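Local coordinates for protein HD superfamily hydrolase (Clostridium acetobutylicum ATCC 824, PDB 3CCG) that probably hydrolyses diadenosine tetraphosphate symmetrically to two molecules of ADP, using a pair of iron ions held in an HD domain, at residues A[15-28]-A[46-58]. Numbering follows the deposited sequence.
With FE (Fe (III) ion), chain C; FE (Fe (III) ion), chain B; PO4 (phosphate ion), chain D.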
loop_
_atom_site.group_PDB
_atom_site.type_symbol
_atom_site.label_atom_id
_atom_site.label_comp_id
_atom_site.label_asym_id
_atom_site.label_seq_id
_atom_site.Cartn_x
_atom_site.Cartn_y
_atom_site.Cartn_z
ATOM N N ASN A 15 -17.024 -26.619 12.819
ATOM C CA ASN A 15 -16.995 -25.160 12.693
ATOM C C ASN A 15 -16.874 -24.687 11.257
ATOM O O ASN A 15 -17.430 -23.651 10.900
ATOM C CB ASN A 15 -15.908 -24.536 13.582
ATOM C CG ASN A 15 -16.329 -24.443 15.046
ATOM O OD1 ASN A 15 -17.138 -23.592 15.401
ATOM N ND2 ASN A 15 -15.792 -25.299 15.887
ATOM N N LEU A 16 -16.212 -25.459 10.427
ATOM C CA LEU A 16 -15.942 -25.051 9.063
ATOM C C LEU A 16 -16.874 -25.655 8.022
ATOM O O LEU A 16 -17.055 -25.094 6.952
ATOM C CB LEU A 16 -14.475 -25.408 8.724
ATOM C CG LEU A 16 -13.432 -24.654 9.564
ATOM C CD1 LEU A 16 -12.069 -25.031 9.078
ATOM C CD2 LEU A 16 -13.707 -23.113 9.546
ATOM N N GLY A 17 -17.418 -26.828 8.316
ATOM C CA GLY A 17 -18.261 -27.511 7.323
ATOM C C GLY A 17 -17.383 -28.311 6.382
ATOM O O GLY A 17 -16.143 -28.179 6.378
ATOM N N GLU A 18 -18.004 -29.167 5.590
ATOM C CA GLU A 18 -17.258 -30.086 4.738
ATOM C C GLU A 18 -16.274 -29.475 3.761
ATOM O O GLU A 18 -15.128 -29.918 3.686
ATOM C CB GLU A 18 -18.246 -31.010 3.979
ATOM C CG GLU A 18 -17.575 -31.886 2.915
ATOM N N LYS A 19 -16.712 -28.510 2.978
ATOM C CA LYS A 19 -15.884 -27.973 1.917
ATOM C C LYS A 19 -14.634 -27.278 2.490
ATOM O O LYS A 19 -13.493 -27.553 2.054
ATOM C CB LYS A 19 -16.706 -27.022 1.076
ATOM C CG LYS A 19 -16.111 -26.646 -0.245
ATOM N N ARG A 20 -14.848 -26.411 3.482
ATOM C CA ARG A 20 -13.736 -25.609 4.048
ATOM C C ARG A 20 -12.803 -26.505 4.890
ATOM O O ARG A 20 -11.587 -26.251 4.957
ATOM C CB ARG A 20 -14.271 -24.421 4.802
ATOM C CG ARG A 20 -13.219 -23.418 5.269
ATOM C CD ARG A 20 -12.465 -22.774 4.123
ATOM N NE ARG A 20 -13.273 -21.776 3.434
ATOM C CZ ARG A 20 -12.769 -20.952 2.529
ATOM N NH1 ARG A 20 -11.481 -21.010 2.258
ATOM N NH2 ARG A 20 -13.541 -20.074 1.930
ATOM N N TYR A 21 -13.345 -27.564 5.514
ATOM C CA TYR A 21 -12.534 -28.534 6.226
ATOM C C TYR A 21 -11.641 -29.287 5.237
ATOM O O TYR A 21 -10.433 -29.449 5.450
ATOM C CB TYR A 21 -13.383 -29.518 7.046
ATOM C CG TYR A 21 -12.584 -30.636 7.655
ATOM C CD1 TYR A 21 -11.738 -30.410 8.715
ATOM C CD2 TYR A 21 -12.673 -31.939 7.167
ATOM C CE1 TYR A 21 -10.993 -31.424 9.272
ATOM C CE2 TYR A 21 -11.925 -32.945 7.714
ATOM C CZ TYR A 21 -11.094 -32.688 8.757
ATOM O OH TYR A 21 -10.346 -33.671 9.319
ATOM N N LYS A 22 -12.218 -29.691 4.110
ATOM C CA LYS A 22 -11.414 -30.358 3.076
ATOM C C LYS A 22 -10.291 -29.435 2.582
ATOM O O LYS A 22 -9.165 -29.887 2.412
ATOM C CB LYS A 22 -12.272 -30.865 1.905
ATOM C CG LYS A 22 -11.475 -31.604 0.829
ATOM N N HIS A 23 -10.613 -28.162 2.338
ATOM C CA HIS A 23 -9.598 -27.117 1.970
ATOM C C HIS A 23 -8.463 -27.131 2.980
ATOM O O HIS A 23 -7.292 -27.118 2.623
ATOM C CB HIS A 23 -10.227 -25.683 1.837
ATOM C CG HIS A 23 -9.271 -24.506 1.988
ATOM N ND1 HIS A 23 -8.388 -24.090 1.007
ATOM C CD2 HIS A 23 -9.189 -23.567 2.977
ATOM C CE1 HIS A 23 -7.732 -23.013 1.430
ATOM N NE2 HIS A 23 -8.208 -22.665 2.621
ATOM N N SER A 24 -8.837 -27.157 4.256
ATOM C CA SER A 24 -7.842 -27.118 5.344
ATOM C C SER A 24 -6.937 -28.334 5.332
ATOM O O SER A 24 -5.733 -28.217 5.563
ATOM C CB SER A 24 -8.520 -26.962 6.685
ATOM O OG SER A 24 -9.302 -25.747 6.758
ATOM N N LEU A 25 -7.489 -29.501 5.047
ATOM C CA LEU A 25 -6.630 -30.706 4.934
ATOM C C LEU A 25 -5.703 -30.545 3.746
ATOM O O LEU A 25 -4.548 -30.947 3.755
ATOM C CB LEU A 25 -7.440 -31.992 4.764
ATOM C CG LEU A 25 -8.287 -32.414 5.962
ATOM C CD1 LEU A 25 -9.164 -33.686 5.694
ATOM C CD2 LEU A 25 -7.416 -32.645 7.166
ATOM N N GLY A 26 -6.189 -29.919 2.685
ATOM C CA GLY A 26 -5.335 -29.662 1.541
ATOM C C GLY A 26 -4.192 -28.731 1.890
ATOM O O GLY A 26 -3.047 -28.926 1.488
ATOM N N VAL A 27 -4.525 -27.690 2.630
ATOM C CA VAL A 27 -3.477 -26.764 3.042
ATOM C C VAL A 27 -2.429 -27.459 3.927
ATOM O O VAL A 27 -1.208 -27.263 3.776
ATOM C CB VAL A 27 -4.066 -25.489 3.713
ATOM C CG1 VAL A 27 -2.931 -24.599 4.281
ATOM C CG2 VAL A 27 -4.910 -24.757 2.651
HETATM N N MSE A 28 -2.911 -28.284 4.837
HETATM C CA MSE A 28 -2.047 -29.058 5.694
HETATM C C MSE A 28 -1.089 -29.904 4.889
HETATM O O MSE A 28 0.112 -29.885 5.078
HETATM C CB MSE A 28 -2.885 -29.988 6.543
HETATM C CG MSE A 28 -2.124 -30.869 7.557
HETATM SE SE MSE A 28 -3.249 -32.204 8.437
HETATM C CE MSE A 28 -3.572 -33.280 6.767
ATOM N N ARG A 46 2.319 -29.016 9.443
ATOM C CA ARG A 46 1.032 -29.756 9.525
ATOM C C ARG A 46 0.005 -29.063 10.443
ATOM O O ARG A 46 -1.178 -28.942 10.100
ATOM C CB ARG A 46 1.266 -31.211 10.008
ATOM C CG ARG A 46 -0.019 -32.105 10.092
ATOM C CD ARG A 46 0.219 -33.479 10.771
ATOM N NE ARG A 46 1.434 -34.062 10.224
ATOM C CZ ARG A 46 1.509 -34.631 9.027
ATOM N NH1 ARG A 46 0.423 -34.739 8.288
ATOM N NH2 ARG A 46 2.658 -35.120 8.582
ATOM N N ILE A 47 0.416 -28.651 11.633
ATOM C CA ILE A 47 -0.567 -28.038 12.559
ATOM C C ILE A 47 -0.968 -26.642 12.080
ATOM O O ILE A 47 -2.131 -26.310 12.094
ATOM C CB ILE A 47 -0.080 -27.996 13.993
ATOM C CG1 ILE A 47 0.208 -29.393 14.523
ATOM C CG2 ILE A 47 -1.115 -27.309 14.970
ATOM C CD1 ILE A 47 1.119 -29.338 15.747
ATOM N N ALA A 48 -0.004 -25.839 11.653
ATOM C CA ALA A 48 -0.369 -24.516 11.194
ATOM C C ALA A 48 -1.270 -24.623 9.984
ATOM O O ALA A 48 -2.254 -23.892 9.865
ATOM C CB ALA A 48 0.906 -23.722 10.868
ATOM N N GLY A 49 -0.977 -25.514 9.037
ATOM C CA GLY A 49 -1.808 -25.652 7.862
ATOM C C GLY A 49 -3.210 -26.164 8.206
ATOM O O GLY A 49 -4.239 -25.715 7.692
ATOM N N LEU A 50 -3.259 -27.134 9.119
ATOM C CA LEU A 50 -4.532 -27.679 9.517
ATOM C C LEU A 50 -5.461 -26.629 10.148
ATOM O O LEU A 50 -6.651 -26.602 9.820
ATOM C CB LEU A 50 -4.340 -28.845 10.490
ATOM C CG LEU A 50 -5.617 -29.570 10.986
ATOM C CD1 LEU A 50 -6.435 -30.138 9.829
ATOM C CD2 LEU A 50 -5.220 -30.629 12.011
ATOM N N VAL A 51 -4.918 -25.800 11.034
ATOM C CA VAL A 51 -5.770 -24.910 11.828
ATOM C C VAL A 51 -5.818 -23.466 11.354
ATOM O O VAL A 51 -6.553 -22.656 11.913
ATOM C CB VAL A 51 -5.374 -24.945 13.309
ATOM C CG1 VAL A 51 -5.278 -26.407 13.824
ATOM C CG2 VAL A 51 -4.086 -24.241 13.546
ATOM N N HIS A 52 -5.167 -23.165 10.249
ATOM C CA HIS A 52 -4.985 -21.763 9.823
ATOM C C HIS A 52 -6.327 -21.049 9.646
ATOM O O HIS A 52 -6.379 -19.829 9.884
ATOM C CB HIS A 52 -4.167 -21.646 8.537
ATOM C CG HIS A 52 -4.944 -21.940 7.306
ATOM N ND1 HIS A 52 -5.314 -23.211 6.885
ATOM C CD2 HIS A 52 -5.470 -21.094 6.399
ATOM C CE1 HIS A 52 -6.007 -23.114 5.769
ATOM N NE2 HIS A 52 -6.140 -21.836 5.460
ATOM N N ASP A 53 -7.365 -21.763 9.221
ATOM C CA ASP A 53 -8.662 -21.142 8.900
ATOM C C ASP A 53 -9.666 -21.444 10.037
ATOM O O ASP A 53 -10.860 -21.397 9.800
ATOM C CB ASP A 53 -9.235 -21.573 7.528
ATOM C CG ASP A 53 -9.016 -20.581 6.457
ATOM O OD1 ASP A 53 -8.541 -19.462 6.678
ATOM O OD2 ASP A 53 -9.312 -20.931 5.291
ATOM N N CYS A 54 -9.203 -21.763 11.231
ATOM C CA CYS A 54 -10.117 -22.142 12.300
ATOM C C CYS A 54 -11.217 -21.072 12.620
ATOM O O CYS A 54 -12.306 -21.403 13.187
ATOM C CB CYS A 54 -9.366 -22.644 13.556
ATOM S SG CYS A 54 -8.451 -21.395 14.430
ATOM N N ALA A 55 -10.926 -19.796 12.328
ATOM C CA ALA A 55 -11.860 -18.678 12.606
ATOM C C ALA A 55 -12.551 -18.197 11.340
ATOM O O ALA A 55 -13.283 -17.240 11.372
ATOM C CB ALA A 55 -11.132 -17.501 13.238
ATOM N N LYS A 56 -12.341 -18.911 10.235
ATOM C CA LYS A 56 -12.852 -18.469 8.938
ATOM C C LYS A 56 -14.375 -18.279 8.843
ATOM O O LYS A 56 -14.829 -17.365 8.136
ATOM C CB LYS A 56 -12.410 -19.478 7.854
ATOM C CG LYS A 56 -12.935 -19.181 6.400
ATOM C CD LYS A 56 -12.329 -17.950 5.919
ATOM C CE LYS A 56 -12.642 -17.734 4.396
ATOM N NZ LYS A 56 -11.893 -16.673 3.771
ATOM N N LYS A 57 -15.115 -19.113 9.517
ATOM C CA LYS A 57 -16.565 -19.105 9.411
ATOM C C LYS A 57 -17.263 -18.251 10.461
ATOM O O LYS A 57 -18.471 -18.314 10.641
ATOM C CB LYS A 57 -17.127 -20.527 9.475
ATOM C CG LYS A 57 -16.785 -21.388 8.300
ATOM C CD LYS A 57 -17.479 -20.856 7.065
ATOM C CE LYS A 57 -17.432 -21.893 5.925
ATOM N NZ LYS A 57 -17.968 -21.214 4.722
ATOM N N LEU A 58 -16.528 -17.392 11.117
ATOM C CA LEU A 58 -17.162 -16.468 12.073
ATOM C C LEU A 58 -17.566 -15.184 11.389
ATOM O O LEU A 58 -16.901 -14.724 10.433
ATOM C CB LEU A 58 -16.173 -16.150 13.173
ATOM C CG LEU A 58 -15.747 -17.310 14.062
ATOM C CD1 LEU A 58 -14.648 -16.906 15.045
ATOM C CD2 LEU A 58 -16.974 -17.823 14.796
HETATM FE FE FE C . -7.486 -20.755 3.619
HETATM FE FE FE B . -7.841 -17.888 5.354
HETATM P P PO4 D . -9.281 -18.369 2.394
HETATM O O1 PO4 D . -9.496 -18.197 3.976
HETATM O O2 PO4 D . -8.102 -17.577 1.787
HETATM O O3 PO4 D . -10.604 -18.074 1.692
HETATM O O4 PO4 D . -8.958 -19.766 2.065
HETATM O O HOH W 1 -8.359 -24.414 9.150
HETATM O O HOH W 2 -6.848 -19.301 4.257
HETATM O O HOH W 3 -7.240 -16.415 3.989
#
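Water 1 links Ser24 to Leu50 and Asp53. It donates to Ser24 OG at 2.9 Å and to Leu50 O, and accepts from Asp53 N. Ser24 OG also bonds to Arg20 O, one turn back in its own helix. No direct hydrogen bond joins the two segments; water 1 and a shared metal do. His23 NE2 (2.3 Å), His52 NE2 and Asp53 OD2 all bind one iron(III) ion. Asp53 OD1 reaches the second iron at 2.2 Å, so this carboxylate bridges the pair. These residues, with Asp130, form the H...HD...D signature of the HD domain; His86 and His112 also bind the second iron. His52 ND1 donates to Gly49 O in the ring plane (2.8 Å), which fixes the ring's rotation. Glu133 holds His23 ND1. A phosphate, probably from the crystallisation liquor, binds both irons, and Lys56 NZ donates to its O1 and O3. Arg20 CG lies anti to the backbone N (chi1 -172°), and bends farther out bring NH1 to 2.8 Å from phosphate O4. Away from the metals the helices run nearly antiparallel (158°). There Gly49, without a side chain, lets selenomethionine Met28 come close. Met28 CG lies 3.3 Å from Arg46 O.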